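Local coordinates for flagellar pocket-related cytoskeletal protein (Trypanosoma brucei, PDB 6SJQ) that is a trypanosome cytoskeletal protein of the flagellar pocket collar, whose N-terminal domain has a ubiquitin fold with a long structured loop for protein binding, at residues A[28-31]-A[32-35]; A[76-79]-A[80-84]. All blocks are in the same frame, centred on the assembly; numbering follows the deposited sequence.

Contact 1: residues A[28-31]-A[32-35]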
loop_
_atom_site.group_PDB
_atom_site.type_symbol
_atom_site.label_atom_id
_atom_site.label_comp_id
_atom_site.label_asym_id
_atom_site.label_seq_id
_atom_site.Cartn_x
_atom_site.Cartn_y
_atom_site.Cartn_z
ATOM N N ARG A 28 4.996 -16.136 -1.729
ATOM C CA ARG A 28 5.470 -14.976 -0.964
ATOM C C ARG A 28 6.333 -14.079 -1.838
ATOM O O ARG A 28 7.342 -14.537 -2.391
ATOM C CB ARG A 28 6.277 -15.424 0.258
ATOM C CG ARG A 28 6.998 -14.271 0.952
ATOM C CD ARG A 28 7.754 -14.746 2.184
ATOM N NE ARG A 28 7.005 -15.771 2.907
ATOM C CZ ARG A 28 7.198 -16.074 4.185
ATOM N NH1 ARG A 28 8.108 -15.416 4.895
ATOM N NH2 ARG A 28 6.466 -17.017 4.759
ATOM N N PRO A 29 5.929 -12.806 -2.012
ATOM C CA PRO A 29 6.724 -11.954 -2.901
ATOM C C PRO A 29 8.018 -11.471 -2.266
ATOM O O PRO A 29 8.154 -11.445 -1.041
ATOM C CB PRO A 29 5.799 -10.757 -3.154
ATOM C CG PRO A 29 4.977 -10.660 -1.860
ATOM C CD PRO A 29 4.777 -12.097 -1.411
ATOM N N SER A 30 8.972 -11.076 -3.101
ATOM C CA SER A 30 10.126 -10.331 -2.606
ATOM C C SER A 30 9.700 -8.918 -2.252
ATOM O O SER A 30 8.662 -8.433 -2.730
ATOM C CB SER A 30 11.261 -10.310 -3.633
ATOM O OG SER A 30 10.888 -9.597 -4.808
ATOM N N ILE A 31 10.482 -8.250 -1.408
ATOM C CA ILE A 31 10.174 -6.868 -1.063
ATOM C C ILE A 31 10.137 -5.976 -2.318
ATOM O O ILE A 31 9.273 -5.120 -2.442
ATOM C CB ILE A 31 11.164 -6.299 -0.023
ATOM C CG1 ILE A 31 10.912 -6.946 1.357
ATOM C CG2 ILE A 31 11.021 -4.778 0.060
ATOM C CD1 ILE A 31 12.033 -6.667 2.349
ATOM N N SER A 32 11.058 -6.196 -3.262
ATOM C CA SER A 32 11.046 -5.432 -4.516
ATOM C C SER A 32 9.776 -5.672 -5.320
ATOM O O SER A 32 9.216 -4.722 -5.880
ATOM C CB SER A 32 12.270 -5.800 -5.376
ATOM O OG SER A 32 13.467 -5.486 -4.679
ATOM N N GLU A 33 9.346 -6.927 -5.402
ATOM C CA GLU A 33 8.136 -7.319 -6.120
ATOM C C GLU A 33 6.891 -6.697 -5.474
ATOM O O GLU A 33 6.035 -6.123 -6.164
ATOM C CB GLU A 33 8.029 -8.847 -6.107
ATOM C CG GLU A 33 6.764 -9.431 -6.748
ATOM C CD GLU A 33 6.702 -10.939 -6.574
ATOM O OE1 GLU A 33 7.629 -11.481 -5.927
ATOM O OE2 GLU A 33 5.737 -11.593 -7.052
ATOM N N LEU A 34 6.812 -6.822 -4.153
ATOM C CA LEU A 34 5.732 -6.236 -3.354
ATOM C C LEU A 34 5.697 -4.724 -3.555
ATOM O O LEU A 34 4.627 -4.134 -3.766
ATOM C CB LEU A 34 5.941 -6.600 -1.863
ATOM C CG LEU A 34 4.979 -6.090 -0.777
ATOM C CD1 LEU A 34 5.266 -4.665 -0.337
ATOM C CD2 LEU A 34 3.549 -6.229 -1.263
ATOM N N THR A 35 6.867 -4.095 -3.521
ATOM C CA THR A 35 6.929 -2.640 -3.609
ATOM C C THR A 35 6.425 -2.163 -4.973
ATOM O O THR A 35 5.651 -1.190 -5.064
ATOM C CB THR A 35 8.357 -2.117 -3.378
ATOM O OG1 THR A 35 8.785 -2.470 -2.067
ATOM C CG2 THR A 35 8.377 -0.594 -3.478
#
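The carboxylate of Glu33 has the CA-CB edge of the Pro29 ring over one face. Pro29 CB sits above the carboxylate, 3.4 Å from Glu33 OE1. The amide of Ser30 comes in from the same face: its N donates to Glu33 OE1 at 3.2 Å, on the anti side and 34° out of the carboxylate plane. Glu33 gets there with CG anti to its own N (chi1 176°) and an extended chain that runs back along the incoming loop. In return, the hydroxyl of Ser30 accepts from Glu33 N, with OG to N at 3.1 Å. These two reciprocal bonds make a capping box, with Ser30 as N-cap of helix 31-49, the long helix of the ubiquitin fold. A negative carboxylate at this end probably suits the helix dipole. Pro29 and Leu34, just before the cap and four residues after it, also touch, with CG to CB at 4.2 Å. Their positions fit a hydrophobic staple. Both residues are buried, and Leu34 also packs on Phe25 and Ile64 of the sheet. Ser30 O takes the nearly straight bond from Leu34 N at 2.8 Å. One residue on, Ile31 O is gripped twice by Thr35. Thr35 OG1 folds back to Ile31 O at 2.7 Å, and Thr35 N reaches the same oxygen at 2.8 Å from the opposite face of the carbonyl plane.

Contact 2: residues A[76-79]-A[80-84]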
loop_
_atom_site.group_PDB
_atom_site.type_symbol
_atom_site.label_atom_id
_atom_site.label_comp_id
_atom_site.label_asym_id
_atom_site.label_seq_id
_atom_site.Cartn_x
_atom_site.Cartn_y
_atom_site.Cartn_z
ATOM N N ASP A 76 9.450 -2.355 10.756
ATOM C CA ASP A 76 9.866 -2.101 9.381
ATOM C C ASP A 76 9.940 -3.398 8.589
ATOM O O ASP A 76 10.358 -4.441 9.108
ATOM C CB ASP A 76 11.243 -1.441 9.335
ATOM C CG ASP A 76 11.198 0.022 9.656
ATOM O OD1 ASP A 76 10.276 0.458 10.378
ATOM O OD2 ASP A 76 12.098 0.731 9.180
ATOM N N LEU A 77 9.538 -3.347 7.323
ATOM C CA LEU A 77 9.706 -4.513 6.459
ATOM C C LEU A 77 11.101 -4.472 5.831
ATOM O O LEU A 77 11.370 -3.661 4.939
ATOM C CB LEU A 77 8.623 -4.560 5.379
ATOM C CG LEU A 77 8.742 -5.730 4.406
ATOM C CD1 LEU A 77 8.670 -7.047 5.147
ATOM C CD2 LEU A 77 7.645 -5.644 3.335
ATOM N N ILE A 78 11.987 -5.328 6.326
ATOM C CA ILE A 78 13.412 -5.287 5.977
ATOM C C ILE A 78 13.927 -6.606 5.368
ATOM O O ILE A 78 14.868 -6.609 4.584
ATOM C CB ILE A 78 14.269 -4.974 7.235
ATOM C CG1 ILE A 78 13.872 -5.918 8.370
ATOM C CG2 ILE A 78 14.088 -3.540 7.671
ATOM C CD1 ILE A 78 14.864 -6.041 9.496
ATOM N N ARG A 79 13.325 -7.723 5.751
ATOM C CA ARG A 79 13.804 -9.046 5.350
ATOM C C ARG A 79 12.768 -9.788 4.528
ATOM O O ARG A 79 11.561 -9.513 4.625
ATOM C CB ARG A 79 14.108 -9.902 6.579
ATOM C CG ARG A 79 15.336 -9.471 7.355
ATOM C CD ARG A 79 15.542 -10.407 8.526
ATOM N NE ARG A 79 15.645 -11.787 8.066
ATOM C CZ ARG A 79 16.794 -12.387 7.770
ATOM N NH1 ARG A 79 17.941 -11.732 7.903
ATOM N NH2 ARG A 79 16.799 -13.644 7.348
ATOM N N GLU A 80 13.245 -10.784 3.787
ATOM C CA GLU A 80 12.413 -11.527 2.857
ATOM C C GLU A 80 11.692 -12.708 3.510
ATOM O O GLU A 80 11.086 -13.521 2.812
ATOM C CB GLU A 80 13.278 -12.009 1.687
ATOM C CG GLU A 80 14.060 -10.888 1.004
ATOM C CD GLU A 80 13.192 -10.052 0.098
ATOM O OE1 GLU A 80 11.997 -10.374 -0.029
ATOM O OE2 GLU A 80 13.709 -9.085 -0.500
ATOM N N ASP A 81 11.750 -12.793 4.841
ATOM C CA ASP A 81 11.063 -13.842 5.593
ATOM C C ASP A 81 10.168 -13.277 6.708
ATOM O O ASP A 81 9.867 -13.951 7.694
ATOM C CB ASP A 81 12.093 -14.812 6.183
ATOM C CG ASP A 81 13.130 -14.109 7.034
ATOM O OD1 ASP A 81 12.949 -12.918 7.359
ATOM O OD2 ASP A 81 14.138 -14.745 7.393
ATOM N N GLN A 82 9.737 -12.037 6.552
ATOM C CA GLN A 82 8.806 -11.424 7.501
ATOM C C GLN A 82 7.341 -11.579 7.079
ATOM O O GLN A 82 6.463 -11.815 7.917
ATOM C CB GLN A 82 9.117 -9.933 7.682
ATOM C CG GLN A 82 10.320 -9.613 8.563
ATOM C CD GLN A 82 10.545 -8.124 8.628
ATOM O OE1 GLN A 82 11.235 -7.556 7.781
ATOM N NE2 GLN A 82 9.931 -7.470 9.621
ATOM N N LEU A 83 7.075 -11.445 5.784
ATOM C CA LEU A 83 5.690 -11.518 5.283
ATOM C C LEU A 83 5.014 -12.856 5.594
ATOM O O LEU A 83 5.612 -13.935 5.428
ATOM C CB LEU A 83 5.657 -11.260 3.763
ATOM C CG LEU A 83 6.095 -9.870 3.290
ATOM C CD1 LEU A 83 6.137 -9.829 1.755
ATOM C CD2 LEU A 83 5.172 -8.766 3.831
ATOM N N THR A 84 3.775 -12.773 6.078
ATOM C CA THR A 84 2.921 -13.940 6.257
ATOM C C THR A 84 1.629 -13.709 5.508
ATOM O O THR A 84 1.268 -12.565 5.212
ATOM C CB THR A 84 2.619 -14.227 7.744
ATOM O OG1 THR A 84 2.021 -13.067 8.355
ATOM C CG2 THR A 84 3.900 -14.581 8.478
HETATM O O HOH W 1 9.373 -10.480 3.877
#
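Gln82 reaches back across the loop to the backbone of Asp76, Ile78 and Arg79. Its CB touches the side chain of Leu77, with CB 3.9 Å from Leu77 CD1. CG passes beside the carbonyl oxygen of Arg79. Beyond CG the chain is extended (chi2 178°), which carries the amide into the bend formed by residues 76-79. CD comes up beside Asp76 O. OE1 then accepts two backbone N-H groups. Ile78 N lies 2.8 Å from Gln82 OE1, and Arg79 N lies 2.9 Å from it. Both bonds are nearly straight, and both donors lie in the carbonyl plane. NE2, at the other corner of the amide, donates to Asp76 O at 3.1 Å, with that oxygen close to the amide plane. Three bonds therefore hold the amide and fix which way round it sits.

Further out, Arg79 and Asp81 form a side-on salt bridge. Arg79 NE meets Asp81 OD1 at 3.0 Å, and Arg79 NH2 meets Asp81 OD2 at 2.9 Å. The carboxylate stands at the guanidinium edge, but the two planes are turned 33° apart. Both residues are exposed, whereas Leu77 and Leu83 are buried on the side that faces the rest of the domain. Leu77 CD2 meets Leu83 CD2 at 4.0 Å, and the side chains cross at about a right angle. A water lies between Arg79 O and Leu83 N, though its distance to Arg79 O is doubtfully short. Leu77 is further tied to the sheet through Ile64, which it meets by backbone bonds and packing. The whole is a compact loop closed by side-chain-to-backbone bonds, in the connection between strands 73-76 and 87-92 of the ubiquitin fold.

Both are local and partly buried, on the same side of the domain, with centres about 9 Å apart. Contact 2 lies nearer the surface. Contact 1 starts a helix, so its chemistry is that of capping. Contact 2 leaves the end of strand 73-76 and is otherwise irregular: a glutamine amide, not a repeating backbone pattern, binds the backbone, and an ion pair lies at the surface. Each has a buried apolar side. Pro29 of contact 1 packs on Leu83 of contact 2, and Ile31 touches Leu77. Glu80 joins the two by a probable hydrogen bond from Ile31 N to its OE1. Segment 80-84 probably lends an acceptor to the first turn of helix 31-49, alongside the serine cap.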